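Local coordinates for periplasmic protein-probably involved in high-affinity Fe2+ transport (Escherichia coli F11, PDB 5I0Y) that probably takes part in high-affinity iron uptake as a periplasmic protein that binds copper at a site required for iron transport, at residues E53-A61 with T132-P140. The protein carries 1 engineered substitution. Residues are numbered along the deposited sequence; the frame is centred on the assembly and turned at random.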
loop_
_atom_site.group_PDB
_atom_site.type_symbol
_atom_site.label_atom_id
_atom_site.label_comp_id
_atom_site.label_asym_id
_atom_site.label_seq_id
_atom_site.Cartn_x
_atom_site.Cartn_y
_atom_site.Cartn_z
ATOM N N GLU B 53 17.998 3.707 0.696
ATOM C CA GLU B 53 18.687 4.205 -0.502
ATOM C C GLU B 53 19.269 3.042 -1.315
ATOM O O GLU B 53 19.823 2.098 -0.762
ATOM C CB GLU B 53 19.792 5.197 -0.103
ATOM C CG GLU B 53 20.543 5.842 -1.265
ATOM C CD GLU B 53 19.814 7.024 -1.874
ATOM O OE1 GLU B 53 18.869 7.536 -1.237
ATOM O OE2 GLU B 53 20.183 7.441 -2.998
ATOM N N GLY B 54 19.119 3.125 -2.635
ATOM C CA GLY B 54 19.579 2.084 -3.556
ATOM C C GLY B 54 18.553 1.027 -3.912
ATOM O O GLY B 54 18.882 0.052 -4.591
ATOM N N ASN B 55 17.311 1.198 -3.453
ATOM C CA ASN B 55 16.268 0.232 -3.762
ATOM C C ASN B 55 16.100 0.116 -5.280
ATOM O O ASN B 55 16.044 1.133 -5.980
ATOM C CB ASN B 55 14.963 0.645 -3.068
ATOM C CG ASN B 55 13.871 -0.392 -3.221
ATOM O OD1 ASN B 55 13.232 -0.469 -4.272
ATOM N ND2 ASN B 55 13.623 -1.171 -2.163
ATOM N N LYS B 56 16.014 -1.125 -5.748
ATOM C CA LYS B 56 16.011 -1.411 -7.181
ATOM C C LYS B 56 14.630 -1.779 -7.690
ATOM O O LYS B 56 14.468 -2.174 -8.860
ATOM C CB LYS B 56 16.999 -2.537 -7.510
ATOM C CG LYS B 56 18.446 -2.185 -7.207
ATOM C CD LYS B 56 19.388 -3.270 -7.716
ATOM C CE LYS B 56 19.623 -4.377 -6.687
ATOM N NZ LYS B 56 18.476 -5.307 -6.464
ATOM N N ASN B 57 13.631 -1.636 -6.820
ATOM C CA ASN B 57 12.258 -1.967 -7.179
ATOM C C ASN B 57 11.334 -0.776 -7.338
ATOM O O ASN B 57 10.118 -0.954 -7.392
ATOM C CB ASN B 57 11.672 -2.950 -6.178
ATOM C CG ASN B 57 12.445 -4.253 -6.127
ATOM O OD1 ASN B 57 12.966 -4.631 -5.092
ATOM N ND2 ASN B 57 12.536 -4.941 -7.260
ATOM N N GLY B 58 11.910 0.423 -7.409
ATOM C CA GLY B 58 11.182 1.651 -7.710
ATOM C C GLY B 58 10.753 2.477 -6.523
ATOM O O GLY B 58 10.019 3.427 -6.697
ATOM N N PHE B 59 11.236 2.137 -5.328
ATOM C CA PHE B 59 10.886 2.897 -4.121
ATOM C C PHE B 59 12.036 3.768 -3.640
ATOM O O PHE B 59 13.178 3.326 -3.592
ATOM C CB PHE B 59 10.408 1.947 -3.006
ATOM C CG PHE B 59 9.228 1.116 -3.406
ATOM C CD1 PHE B 59 7.935 1.646 -3.383
ATOM C CD2 PHE B 59 9.415 -0.180 -3.878
ATOM C CE1 PHE B 59 6.848 0.887 -3.807
ATOM C CE2 PHE B 59 8.335 -0.940 -4.285
ATOM C CZ PHE B 59 7.057 -0.407 -4.250
ATOM N N GLY B 60 11.732 5.006 -3.284
ATOM C CA GLY B 60 12.763 5.921 -2.773
ATOM C C GLY B 60 13.006 5.703 -1.295
ATOM O O GLY B 60 12.150 5.143 -0.591
ATOM N N ALA B 61 14.174 6.123 -0.809
ATOM C CA ALA B 61 14.524 5.955 0.590
ATOM C C ALA B 61 13.413 6.475 1.499
ATOM O O ALA B 61 12.885 7.569 1.296
ATOM C CB ALA B 61 15.855 6.632 0.904
ATOM N N THR B 132 10.891 2.103 -18.633
ATOM C CA THR B 132 10.167 2.418 -17.398
ATOM C C THR B 132 10.327 1.372 -16.303
ATOM O O THR B 132 9.860 1.585 -15.169
ATOM C CB THR B 132 8.657 2.618 -17.659
ATOM O OG1 THR B 132 8.044 1.352 -17.892
ATOM C CG2 THR B 132 8.399 3.542 -18.856
ATOM N N GLY B 133 11.005 0.267 -16.598
ATOM C CA GLY B 133 11.014 -0.867 -15.704
ATOM C C GLY B 133 11.912 -0.734 -14.499
ATOM O O GLY B 133 12.745 0.165 -14.397
ATOM N N VAL B 134 11.711 -1.672 -13.577
ATOM C CA VAL B 134 12.525 -1.799 -12.376
ATOM C C VAL B 134 13.079 -3.214 -12.275
ATOM O O VAL B 134 12.700 -4.112 -13.052
ATOM C CB VAL B 134 11.722 -1.430 -11.094
ATOM C CG1 VAL B 134 11.272 0.024 -11.157
ATOM C CG2 VAL B 134 10.540 -2.369 -10.877
ATOM N N GLY B 135 13.966 -3.407 -11.304
ATOM C CA GLY B 135 14.499 -4.721 -11.008
ATOM C C GLY B 135 13.462 -5.749 -10.584
ATOM O O GLY B 135 12.350 -5.415 -10.133
ATOM N N ARG B 136 13.815 -7.022 -10.724
ATOM C CA ARG B 136 12.948 -8.128 -10.348
ATOM C C ARG B 136 12.709 -8.139 -8.854
ATOM O O ARG B 136 13.523 -7.636 -8.076
ATOM C CB ARG B 136 13.593 -9.450 -10.744
ATOM C CG ARG B 136 13.715 -9.567 -12.248
ATOM C CD ARG B 136 14.727 -10.634 -12.633
ATOM N NE ARG B 136 14.934 -10.669 -14.081
ATOM C CZ ARG B 136 15.747 -9.863 -14.765
ATOM N NH1 ARG B 136 16.444 -8.903 -14.166
ATOM N NH2 ARG B 136 15.848 -10.010 -16.076
ATOM N N TRP B 137 11.592 -8.733 -8.459
ATOM C CA TRP B 137 11.373 -8.899 -7.024
ATOM C C TRP B 137 12.333 -9.871 -6.438
ATOM O O TRP B 137 12.707 -10.861 -7.072
ATOM C CB TRP B 137 9.957 -9.353 -6.699
ATOM C CG TRP B 137 8.924 -8.339 -7.046
ATOM C CD1 TRP B 137 7.906 -8.466 -7.983
ATOM C CD2 TRP B 137 8.772 -6.999 -6.482
ATOM N NE1 TRP B 137 7.161 -7.322 -8.043
ATOM C CE2 TRP B 137 7.614 -6.407 -7.160
ATOM C CE3 TRP B 137 9.438 -6.266 -5.507
ATOM C CZ2 TRP B 137 7.171 -5.125 -6.865
ATOM C CZ3 TRP B 137 8.982 -4.971 -5.226
ATOM C CH2 TRP B 137 7.877 -4.419 -5.891
ATOM N N TRP B 138 12.717 -9.596 -5.200
ATOM C CA TRP B 138 13.373 -10.574 -4.350
ATOM C C TRP B 138 12.464 -11.734 -4.043
ATOM O O TRP B 138 11.242 -11.636 -4.193
ATOM C CB TRP B 138 13.829 -9.900 -3.065
ATOM C CG TRP B 138 12.863 -8.840 -2.560
ATOM C CD1 TRP B 138 12.911 -7.466 -2.780
ATOM C CD2 TRP B 138 11.676 -9.059 -1.740
ATOM N NE1 TRP B 138 11.863 -6.833 -2.148
ATOM C CE2 TRP B 138 11.084 -7.737 -1.514
ATOM C CE3 TRP B 138 11.080 -10.174 -1.168
ATOM C CZ2 TRP B 138 9.937 -7.577 -0.752
ATOM C CZ3 TRP B 138 9.919 -10.002 -0.394
ATOM C CH2 TRP B 138 9.375 -8.726 -0.189
ATOM N N LYS B 139 13.060 -12.855 -3.641
ATOM C CA LYS B 139 12.295 -14.044 -3.266
ATOM C C LYS B 139 11.805 -13.917 -1.829
ATOM O O LYS B 139 12.393 -13.164 -1.043
ATOM C CB LYS B 139 13.155 -15.309 -3.397
ATOM C CG LYS B 139 13.487 -15.698 -4.835
ATOM C CD LYS B 139 14.413 -16.905 -4.901
ATOM C CE LYS B 139 14.980 -17.101 -6.300
ATOM N NZ LYS B 139 16.182 -16.251 -6.558
ATOM N N PRO B 140 10.733 -14.655 -1.478
ATOM C CA PRO B 140 10.241 -14.627 -0.099
ATOM C C PRO B 140 11.372 -14.901 0.905
ATOM O O PRO B 140 12.301 -15.677 0.625
ATOM C CB PRO B 140 9.175 -15.738 -0.076
ATOM C CG PRO B 140 8.702 -15.842 -1.493
ATOM C CD PRO B 140 9.911 -15.536 -2.337
HETATM O O HOH W 1 12.906 -4.047 -2.376
HETATM O O HOH W 2 15.862 -6.360 -7.857
#
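The amide nitrogen ND2 of N57 is gripped by two successive backbone carbonyls. N57 ND2 donates to R136 O at 3.0 Å in the straighter bond, with the oxygen close to the amide plane of N57 although ND2 itself stands well above the plane of that carbonyl; the second, to G135 O, is weak and bent. Beside it, G135 N donates to K56 O at 2.8 Å. N57 CG stands anti to the carbonyl carbon (chi1 -60°), which sets the amide obliquely against the six-membered ring of W137, the two planes 31° apart, with N57 CB 3.5 Å from W137 CZ3. At the other end of the amide, N57 OD1 accepts from a water 2.8 Å away that in turn accepts hydrogen bonds from N55 ND2 and W138 NE1. The turn carrying N57 is braced from within: N55 OD1 accepts from N57 N at 2.8 Å, an Asx turn, while N55 ND2 also bonds E16 O. V134 adds an apolar flank, CG1 lying against G58 CA, and F59 CE2 meets W137 CH2 edge to edge at 3.9 Å. V91 and A92 of the second subunit pack on F59 and V134 respectively, placing this loop junction at the dimer interface, with the V134 side chain about 10 Å from a copper ion. Two irregular loops, one following strand 43-51 and the other leading into strand 141-149, are thus joined by N57 together with the G135-K56 backbone bond. Both ends of the buried amide are bonded, which should fix its flip, whereas N57 O is buried against V134 CG2 without a polar partner in the model.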